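Local coordinates for protein galactose mutarotase related enzyme (Lactobacillus acidophilus, PDB 3DCD) that is of uncharacterised function but probably binds carbohydrate and may act as a sugar isomerase of the aldose 1-epimerase type, at residues K103-Y115 with N125-F138. Sequence-based numbering, arbitrary orientation.
Sequences KVYPFKFEFRVNY and NFSVVNKSDETMIF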
# COMPACT_ATOMS: atom_id res chain seq x y z
N LYS A 103 17.75 5.90 15.34
CA LYS A 103 18.57 6.99 14.80
C LYS A 103 17.80 7.93 13.87
O LYS A 103 18.13 9.13 13.76
CB LYS A 103 19.75 6.41 14.01
CG LYS A 103 20.87 5.80 14.87
CD LYS A 103 21.93 5.24 13.94
CE LYS A 103 23.12 4.69 14.69
NZ LYS A 103 24.01 4.00 13.72
N VAL A 104 16.80 7.39 13.19
CA VAL A 104 16.02 8.13 12.19
C VAL A 104 14.58 8.34 12.65
O VAL A 104 13.80 9.02 11.98
CB VAL A 104 16.03 7.41 10.79
CG1 VAL A 104 17.45 7.22 10.28
CG2 VAL A 104 15.32 6.06 10.85
N TYR A 105 14.24 7.76 13.80
CA TYR A 105 12.85 7.73 14.26
C TYR A 105 12.85 7.44 15.78
O TYR A 105 13.00 6.29 16.20
CB TYR A 105 12.06 6.69 13.46
CG TYR A 105 10.57 6.70 13.74
CD1 TYR A 105 9.78 7.78 13.34
CD2 TYR A 105 9.96 5.64 14.42
CE1 TYR A 105 8.40 7.80 13.62
CE2 TYR A 105 8.60 5.66 14.71
CZ TYR A 105 7.83 6.74 14.30
OH TYR A 105 6.46 6.78 14.58
N PRO A 106 12.69 8.50 16.60
CA PRO A 106 13.03 8.42 18.04
C PRO A 106 11.88 7.84 18.85
O PRO A 106 11.43 8.45 19.83
CB PRO A 106 13.27 9.89 18.41
CG PRO A 106 12.38 10.66 17.50
CD PRO A 106 12.16 9.83 16.24
N PHE A 107 11.39 6.68 18.42
CA PHE A 107 10.28 6.01 19.08
C PHE A 107 10.54 4.53 19.23
O PHE A 107 11.21 3.90 18.39
CB PHE A 107 8.98 6.23 18.31
CG PHE A 107 8.56 7.67 18.25
CD1 PHE A 107 7.96 8.28 19.35
CD2 PHE A 107 8.80 8.43 17.11
CE1 PHE A 107 7.58 9.61 19.30
CE2 PHE A 107 8.43 9.77 17.05
CZ PHE A 107 7.80 10.35 18.15
N LYS A 108 10.01 3.98 20.32
CA LYS A 108 10.02 2.55 20.54
C LYS A 108 8.64 2.02 20.16
O LYS A 108 7.63 2.65 20.46
CB LYS A 108 10.33 2.24 22.00
CG LYS A 108 11.69 2.77 22.46
CD LYS A 108 12.01 2.36 23.90
CE LYS A 108 12.26 0.85 24.06
NZ LYS A 108 13.34 0.29 23.19
N PHE A 109 8.60 0.87 19.49
CA PHE A 109 7.32 0.36 18.98
C PHE A 109 7.37 -1.15 18.77
O PHE A 109 8.46 -1.74 18.74
CB PHE A 109 6.97 1.04 17.64
CG PHE A 109 8.01 0.81 16.56
CD1 PHE A 109 9.04 1.74 16.37
CD2 PHE A 109 7.99 -0.33 15.77
CE1 PHE A 109 10.02 1.52 15.39
CE2 PHE A 109 8.96 -0.56 14.80
CZ PHE A 109 9.98 0.37 14.61
N GLU A 110 6.19 -1.74 18.61
CA GLU A 110 6.04 -3.06 18.03
C GLU A 110 5.14 -2.88 16.80
O GLU A 110 4.01 -2.41 16.93
CB GLU A 110 5.39 -4.04 19.02
CG GLU A 110 6.25 -4.36 20.24
CD GLU A 110 5.57 -5.35 21.21
OE1 GLU A 110 4.37 -5.65 21.04
OE2 GLU A 110 6.26 -5.81 22.13
N PHE A 111 5.65 -3.22 15.62
CA PHE A 111 4.89 -3.12 14.37
C PHE A 111 4.65 -4.51 13.80
O PHE A 111 5.60 -5.21 13.47
CB PHE A 111 5.65 -2.28 13.34
CG PHE A 111 4.94 -2.13 12.00
CD1 PHE A 111 3.56 -1.97 11.93
CD2 PHE A 111 5.68 -2.12 10.80
CE1 PHE A 111 2.89 -1.82 10.67
CE2 PHE A 111 5.05 -1.96 9.56
CZ PHE A 111 3.65 -1.80 9.49
N ARG A 112 3.38 -4.90 13.70
CA ARG A 112 3.02 -6.22 13.21
C ARG A 112 2.26 -6.12 11.89
O ARG A 112 1.34 -5.31 11.76
CB ARG A 112 2.16 -6.96 14.25
CG ARG A 112 2.96 -7.53 15.42
CD ARG A 112 2.02 -8.12 16.48
NE ARG A 112 2.77 -8.71 17.58
CZ ARG A 112 3.21 -8.01 18.63
NH1 ARG A 112 2.96 -6.71 18.73
NH2 ARG A 112 3.89 -8.62 19.58
N VAL A 113 2.67 -6.93 10.92
CA VAL A 113 1.97 -7.07 9.66
C VAL A 113 1.47 -8.51 9.59
O VAL A 113 2.26 -9.47 9.55
CB VAL A 113 2.86 -6.72 8.41
CG1 VAL A 113 2.05 -6.85 7.13
CG2 VAL A 113 3.40 -5.30 8.53
N ASN A 114 0.16 -8.65 9.62
CA ASN A 114 -0.48 -9.95 9.58
C ASN A 114 -1.14 -10.13 8.23
O ASN A 114 -1.84 -9.24 7.76
CB ASN A 114 -1.53 -10.09 10.67
CG ASN A 114 -2.40 -11.33 10.48
OD1 ASN A 114 -1.99 -12.46 10.76
ND2 ASN A 114 -3.60 -11.13 9.99
N TYR A 115 -0.92 -11.29 7.63
CA TYR A 115 -1.58 -11.68 6.40
C TYR A 115 -2.38 -12.93 6.69
O TYR A 115 -1.87 -13.88 7.30
CB TYR A 115 -0.55 -12.02 5.32
CG TYR A 115 0.26 -10.84 4.86
CD1 TYR A 115 1.55 -10.64 5.35
CD2 TYR A 115 -0.25 -9.94 3.93
CE1 TYR A 115 2.30 -9.55 4.93
CE2 TYR A 115 0.49 -8.85 3.49
CZ TYR A 115 1.77 -8.66 3.99
OH TYR A 115 2.50 -7.58 3.56
N ASN A 125 -3.04 -6.78 7.49
CA ASN A 125 -3.50 -6.07 8.68
C ASN A 125 -2.32 -5.48 9.40
O ASN A 125 -1.31 -6.16 9.62
CB ASN A 125 -4.23 -7.02 9.64
CG ASN A 125 -5.40 -7.75 8.99
OD1 ASN A 125 -5.52 -8.98 9.09
ND2 ASN A 125 -6.27 -7.01 8.34
N PHE A 126 -2.46 -4.22 9.80
CA PHE A 126 -1.41 -3.52 10.54
C PHE A 126 -1.77 -3.37 12.02
O PHE A 126 -2.91 -3.03 12.35
CB PHE A 126 -1.20 -2.13 9.95
CG PHE A 126 -0.85 -2.13 8.49
CD1 PHE A 126 0.20 -2.94 8.00
CD2 PHE A 126 -1.56 -1.34 7.60
CE1 PHE A 126 0.52 -2.94 6.62
CE2 PHE A 126 -1.25 -1.32 6.22
CZ PHE A 126 -0.20 -2.11 5.75
N SER A 127 -0.80 -3.59 12.88
CA SER A 127 -0.93 -3.32 14.29
C SER A 127 0.33 -2.59 14.73
O SER A 127 1.44 -3.09 14.52
CB SER A 127 -1.09 -4.62 15.06
OG SER A 127 -0.87 -4.41 16.44
N VAL A 128 0.15 -1.42 15.33
CA VAL A 128 1.27 -0.65 15.89
C VAL A 128 1.03 -0.46 17.40
O VAL A 128 -0.02 0.03 17.79
CB VAL A 128 1.39 0.73 15.19
CG1 VAL A 128 2.56 1.53 15.73
CG2 VAL A 128 1.56 0.55 13.67
N VAL A 129 2.00 -0.86 18.22
CA VAL A 129 1.95 -0.60 19.66
C VAL A 129 3.04 0.38 20.03
O VAL A 129 4.22 0.14 19.75
CB VAL A 129 2.12 -1.91 20.48
CG1 VAL A 129 2.08 -1.63 21.99
CG2 VAL A 129 1.02 -2.92 20.08
N ASN A 130 2.65 1.50 20.64
CA ASN A 130 3.62 2.48 21.11
C ASN A 130 4.23 2.03 22.43
O ASN A 130 3.50 1.84 23.41
CB ASN A 130 2.95 3.85 21.25
CG ASN A 130 3.91 4.93 21.73
OD1 ASN A 130 5.12 4.74 21.72
ND2 ASN A 130 3.35 6.07 22.15
N LYS A 131 5.55 1.83 22.42
CA LYS A 131 6.34 1.39 23.58
C LYS A 131 7.18 2.53 24.15
O LYS A 131 8.05 2.31 24.99
CB LYS A 131 7.26 0.24 23.18
CG LYS A 131 6.52 -1.05 22.82
CD LYS A 131 5.71 -1.56 24.01
CE LYS A 131 5.08 -2.91 23.71
NZ LYS A 131 4.44 -3.51 24.93
N SER A 132 6.94 3.74 23.66
CA SER A 132 7.65 4.94 24.09
C SER A 132 6.96 5.54 25.32
O SER A 132 5.80 5.22 25.59
CB SER A 132 7.65 5.98 22.97
OG SER A 132 8.07 5.42 21.74
N ASP A 133 7.66 6.42 26.03
CA ASP A 133 7.03 7.14 27.14
C ASP A 133 6.30 8.41 26.70
O ASP A 133 5.70 9.10 27.53
CB ASP A 133 8.01 7.40 28.30
CG ASP A 133 9.31 8.06 27.86
OD1 ASP A 133 9.39 8.59 26.72
OD2 ASP A 133 10.27 8.04 28.66
N GLU A 134 6.34 8.71 25.40
CA GLU A 134 5.57 9.82 24.83
C GLU A 134 4.70 9.37 23.66
O GLU A 134 4.87 8.28 23.14
CB GLU A 134 6.48 10.97 24.38
CG GLU A 134 7.36 11.60 25.49
CD GLU A 134 6.58 12.44 26.52
OE1 GLU A 134 5.53 13.03 26.17
OE2 GLU A 134 7.04 12.53 27.69
N THR A 135 3.77 10.24 23.26
CA THR A 135 2.88 9.95 22.13
C THR A 135 3.71 9.73 20.85
O THR A 135 4.57 10.54 20.51
CB THR A 135 1.84 11.08 21.96
OG1 THR A 135 0.98 11.06 23.10
CG2 THR A 135 0.99 10.88 20.72
N MSE A 136 3.46 8.60 20.19
CA MSE A 136 4.14 8.24 18.96
C MSE A 136 3.39 8.83 17.76
O MSE A 136 2.17 8.83 17.73
CB MSE A 136 4.21 6.73 18.85
CG MSE A 136 4.85 6.22 17.59
SE MSE A 136 5.15 4.32 17.81
CE MSE A 136 3.35 3.75 17.45
N ILE A 137 4.14 9.32 16.77
CA ILE A 137 3.56 9.94 15.56
C ILE A 137 4.05 9.14 14.35
O ILE A 137 5.26 9.08 14.12
CB ILE A 137 3.93 11.46 15.48
CG1 ILE A 137 3.44 12.17 16.75
CG2 ILE A 137 3.24 12.10 14.27
CD1 ILE A 137 4.08 13.52 17.08
N PHE A 138 3.12 8.51 13.63
CA PHE A 138 3.44 7.63 12.49
C PHE A 138 2.37 7.61 11.40
O PHE A 138 1.17 7.88 11.64
CB PHE A 138 3.67 6.18 12.95
CG PHE A 138 2.41 5.49 13.36
CD1 PHE A 138 1.88 5.69 14.63
CD2 PHE A 138 1.73 4.66 12.46
CE1 PHE A 138 0.68 5.07 15.00
CE2 PHE A 138 0.55 4.06 12.82
CZ PHE A 138 0.02 4.26 14.08
O HOH W 1 1.83 -4.62 17.13
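Glu110 and Val129, Arg112 and Ser127, and Asn114 and Asn125 form the hydrogen-bonded pairs of two antiparallel strands, with two backbone bonds in every pair; the straightest runs from Arg112 N to Ser127 O (2.8 Å, 176°). Beyond the Phe109-Asn130 pair, where the strands give way to loop, Lys131 N bonds to Lys108 O, and Ser132 OG accepts from Lys108 N at 2.8 Å. Asn130 OD1 takes the N-H of Ser132 in an Asx turn, while its ND2 donates almost linearly to Glu134 O, fixing the amide from both ends.

On the face bearing Glu110 and Arg112, the arginine, extended to NE and then turned at chi4 (85°), brings NH1 to Glu110 OE1 in a salt bridge of 2.9 Å, met from above the carboxylate plane. A water accepts from Arg112 NH1 and donates to Glu110 O and Ser127 OG, linking the strands; Arg112 NE also forms a salt bridge with Glu84, and Ser127 OG a hydrogen bond with Glu282. Lys131 rests CE against Glu110 CD and OE2, its NZ 4.1 Å from Glu110 OE2, beyond a salt bridge.

The hairpin lies between strands 90-96 and 282-292 in the large antiparallel sheet of the galactose mutarotase-like beta-sandwich. The hairpin's apolar face carries Phe111, Val113, Phe126 and Val128. With CG anti to the backbone N (chi1 179°), Phe111 lies beside Phe126, both pointing the same way, CD1 meeting Val128 CG2 at 3.7 Å and CZ meeting Phe126 CD1; Val113 CG2 touches the Phe126 ring edge.

Where the chain turns into 136-138, selenomethionine Met136 lays its CG over one face of Phe107, with SE 3.8 Å from Phe109 CB. Alongside, Tyr105 OH donates to Ile137 O (2.6 Å) from above the carbonyl plane.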